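Local coordinates for protein beta-N-acetylhexosaminidase (Beutenbergia cavernae, PDB 5BU9) that probably hydrolyses terminal non-reducing N-acetyl-D-hexosamine residues from N-acetyl-beta-D-hexosaminides, as a member of glycosyl hydrolase family 3, at residues T33-G38 against I304-V309. Sequence-based numbering, arbitrary orientation.
Sequences TASHVG and IAAEMV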
ATOM      1  N   THR A  33     -20.274   5.250  -0.200  1.00 45.85           N
ATOM      2  CA  THR A  33     -21.494   5.977  -0.574  1.00 39.60           C
ATOM      3  C   THR A  33     -21.614   7.307   0.153  1.00 50.92           C
ATOM      4  O   THR A  33     -21.916   8.314  -0.453  1.00 43.57           O
ATOM      5  CB  THR A  33     -22.766   5.148  -0.279  1.00 44.95           C
ATOM      6  OG1 THR A  33     -22.643   3.876  -0.902  1.00 48.23           O
ATOM      7  CG2 THR A  33     -24.011   5.838  -0.859  1.00 43.36           C
ATOM      8  N   ALA A  34     -21.369   7.322   1.458  1.00 39.61           N
ATOM      9  CA  ALA A  34     -21.584   8.548   2.229  1.00 34.19           C
ATOM     10  C   ALA A  34     -20.333   9.398   2.341  1.00 38.77           C
ATOM     11  O   ALA A  34     -20.439  10.613   2.416  1.00 47.01           O
ATOM     12  CB  ALA A  34     -22.111   8.209   3.618  1.00 37.05           C
ATOM     13  N   SER A  35     -19.148   8.778   2.336  1.00 31.35           N
ATOM     14  CA  SER A  35     -17.912   9.556   2.443  1.00 32.18           C
ATOM     15  C   SER A  35     -17.122   9.643   1.115  1.00 33.44           C
ATOM     16  O   SER A  35     -16.041  10.218   1.067  1.00 35.10           O
ATOM     17  CB  SER A  35     -17.025   8.976   3.555  1.00 30.71           C
ATOM     18  OG  SER A  35     -17.580   9.230   4.836  1.00 36.72           O
ATOM     19  N   HIS A  36     -17.659   9.065   0.051  1.00 32.76           N
ATOM     20  CA  HIS A  36     -17.048   9.122  -1.291  1.00 33.04           C
ATOM     21  C   HIS A  36     -15.666   8.458  -1.348  1.00 35.52           C
ATOM     22  O   HIS A  36     -14.859   8.750  -2.250  1.00 37.27           O
ATOM     23  CB  HIS A  36     -16.967  10.585  -1.792  1.00 33.14           C
ATOM     24  CG  HIS A  36     -18.220  11.372  -1.553  1.00 46.31           C
ATOM     25  ND1 HIS A  36     -19.323  11.282  -2.376  1.00 40.95           N
ATOM     26  CD2 HIS A  36     -18.557  12.239  -0.563  1.00 40.03           C
ATOM     27  CE1 HIS A  36     -20.291  12.051  -1.898  1.00 50.48           C
ATOM     28  NE2 HIS A  36     -19.850  12.650  -0.806  1.00 50.69           N
ATOM     29  N   VAL A  37     -15.379   7.561  -0.408  1.00 32.86           N
ATOM     30  CA  VAL A  37     -14.119   6.809  -0.472  1.00 36.21           C
ATOM     31  C   VAL A  37     -14.020   6.035  -1.795  1.00 37.36           C
ATOM     32  O   VAL A  37     -14.983   5.391  -2.257  1.00 31.14           O
ATOM     33  CB  VAL A  37     -13.981   5.877   0.728  1.00 41.26           C
ATOM     34  CG1 VAL A  37     -12.763   4.969   0.574  1.00 28.36           C
ATOM     35  CG2 VAL A  37     -13.860   6.725   1.990  1.00 29.26           C
ATOM     36  N   GLY A  38     -12.858   6.126  -2.425  1.00 40.02           N
ATOM     37  CA  GLY A  38     -12.723   5.709  -3.811  1.00 37.33           C
ATOM     38  C   GLY A  38     -11.928   4.436  -4.036  1.00 29.15           C
ATOM     39  O   GLY A  38     -11.780   3.984  -5.179  1.00 37.74           O
ATOM     40  N   ILE A 304     -12.878   4.337  11.511  1.00 35.28           N
ATOM     41  CA  ILE A 304     -12.430   5.730  11.633  1.00 26.66           C
ATOM     42  C   ILE A 304     -12.234   6.415  10.273  1.00 30.82           C
ATOM     43  O   ILE A 304     -11.844   7.560  10.215  1.00 30.39           O
ATOM     44  CB  ILE A 304     -11.149   5.826  12.461  1.00 33.05           C
ATOM     45  CG1 ILE A 304     -10.043   4.990  11.821  1.00 25.84           C
ATOM     46  CG2 ILE A 304     -11.436   5.416  13.947  1.00 30.10           C
ATOM     47  CD1 ILE A 304      -8.768   5.030  12.578  1.00 38.73           C
ATOM     48  N   ALA A 305     -12.512   5.722   9.174  1.00 32.23           N
ATOM     49  CA  ALA A 305     -12.336   6.332   7.872  1.00 29.89           C
ATOM     50  C   ALA A 305     -13.227   7.577   7.711  1.00 39.68           C
ATOM     51  O   ALA A 305     -12.779   8.588   7.199  1.00 31.28           O
ATOM     52  CB  ALA A 305     -12.627   5.324   6.768  1.00 26.40           C
ATOM     53  N   ALA A 306     -14.485   7.495   8.136  1.00 30.26           N
ATOM     54  CA  ALA A 306     -15.436   8.596   7.942  1.00 37.01           C
ATOM     55  C   ALA A 306     -14.920   9.894   8.532  1.00 39.43           C
ATOM     56  O   ALA A 306     -14.923  10.927   7.857  1.00 35.78           O
ATOM     57  CB  ALA A 306     -16.832   8.247   8.565  1.00 30.49           C
ATOM     58  N   GLU A 307     -14.488   9.858   9.794  1.00 29.02           N
ATOM     59  CA  GLU A 307     -14.037  11.097  10.433  1.00 30.62           C
ATOM     60  C   GLU A 307     -12.702  11.617   9.838  1.00 33.57           C
ATOM     61  O   GLU A 307     -12.443  12.821   9.876  1.00 39.49           O
ATOM     62  CB  GLU A 307     -13.907  10.903  11.932  1.00 30.65           C
ATOM     63  CG  GLU A 307     -12.578  10.277  12.346  1.00 44.44           C
ATOM     64  CD  GLU A 307     -12.662   9.634  13.715  1.00 50.31           C
ATOM     65  OE1 GLU A 307     -11.874  10.010  14.622  1.00 40.83           O
ATOM     66  OE2 GLU A 307     -13.546   8.765  13.871  1.00 43.71           O
HETATM   67  N   MSE A 308     -11.872  10.723   9.280  1.00 33.11           N
HETATM   68  CA  MSE A 308     -10.627  11.160   8.654  1.00 33.55           C
HETATM   69  C   MSE A 308     -10.930  11.883   7.368  1.00 39.37           C
HETATM   70  O   MSE A 308     -10.354  12.928   7.062  1.00 34.51           O
HETATM   71  CB  MSE A 308      -9.703   9.979   8.373  1.00 28.50           C
HETATM   72  CG  MSE A 308      -9.219   9.323   9.636  1.00 33.12           C
HETATM   73 SE   MSE A 308      -8.337   7.594   9.319  0.73 41.00          SE
HETATM   74  CE  MSE A 308      -6.797   8.195   8.410  1.00 25.93           C
ATOM     75  N   VAL A 309     -11.833  11.304   6.592  1.00 29.65           N
ATOM     76  CA  VAL A 309     -12.262  11.935   5.346  1.00 37.37           C
ATOM     77  C   VAL A 309     -12.814  13.315   5.662  1.00 33.66           C
ATOM     78  O   VAL A 309     -12.467  14.287   4.987  1.00 34.37           O
ATOM     79  CB  VAL A 309     -13.301  11.073   4.594  1.00 29.58           C
ATOM     80  CG1 VAL A 309     -13.951  11.872   3.472  1.00 31.90           C
ATOM     81  CG2 VAL A 309     -12.616   9.823   4.028  1.00 28.95           C
TER
HETATM   82  O   HOH W   1     -16.892  11.186   6.057  1.00 36.55           O
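Ser35 and Val37 meet Ala306 and Val309 in a small, partly buried contact on the outside of the TIM-type barrel, near its closure. Residues 33-38 come from the C-terminal part of helix 26-35 and the loop leading to strand 39-43, while residues 304-309 begin helix 305-318, just after strand 296-298. Since strand 15-20 pairs with both of those strands, the contact illustrates how two outer helices of the barrel meet over the strand between them: Val37 and Ala305 rest on Val17, and Val309 on Phe15.

The buried half is apolar. Val37 and Val309 each hold CG1 anti to the backbone N (chi1 173° and 168°), turning their other methyls to one another at a slant. Val37 CG2 lies 3.9 Å from Val309 CG2. His36, with a positive phi of 62°, takes the chain out of helical geometry between Ser35 and Val37, both of which direct their CB atoms toward the second helix.

Val309 has a second role, its CG1 packing 3.6 Å from the Ser35 carbonyl O. Toward the more exposed edge the serine hydroxyl packs on the carbons of Ala306, Ser35 OG lying 3.8 Å from Ala306 CA. A water sits alongside, too close to Ser35 OG for that link to be trusted, but its O donates a hydrogen bond of 2.7 Å to Ala306 O.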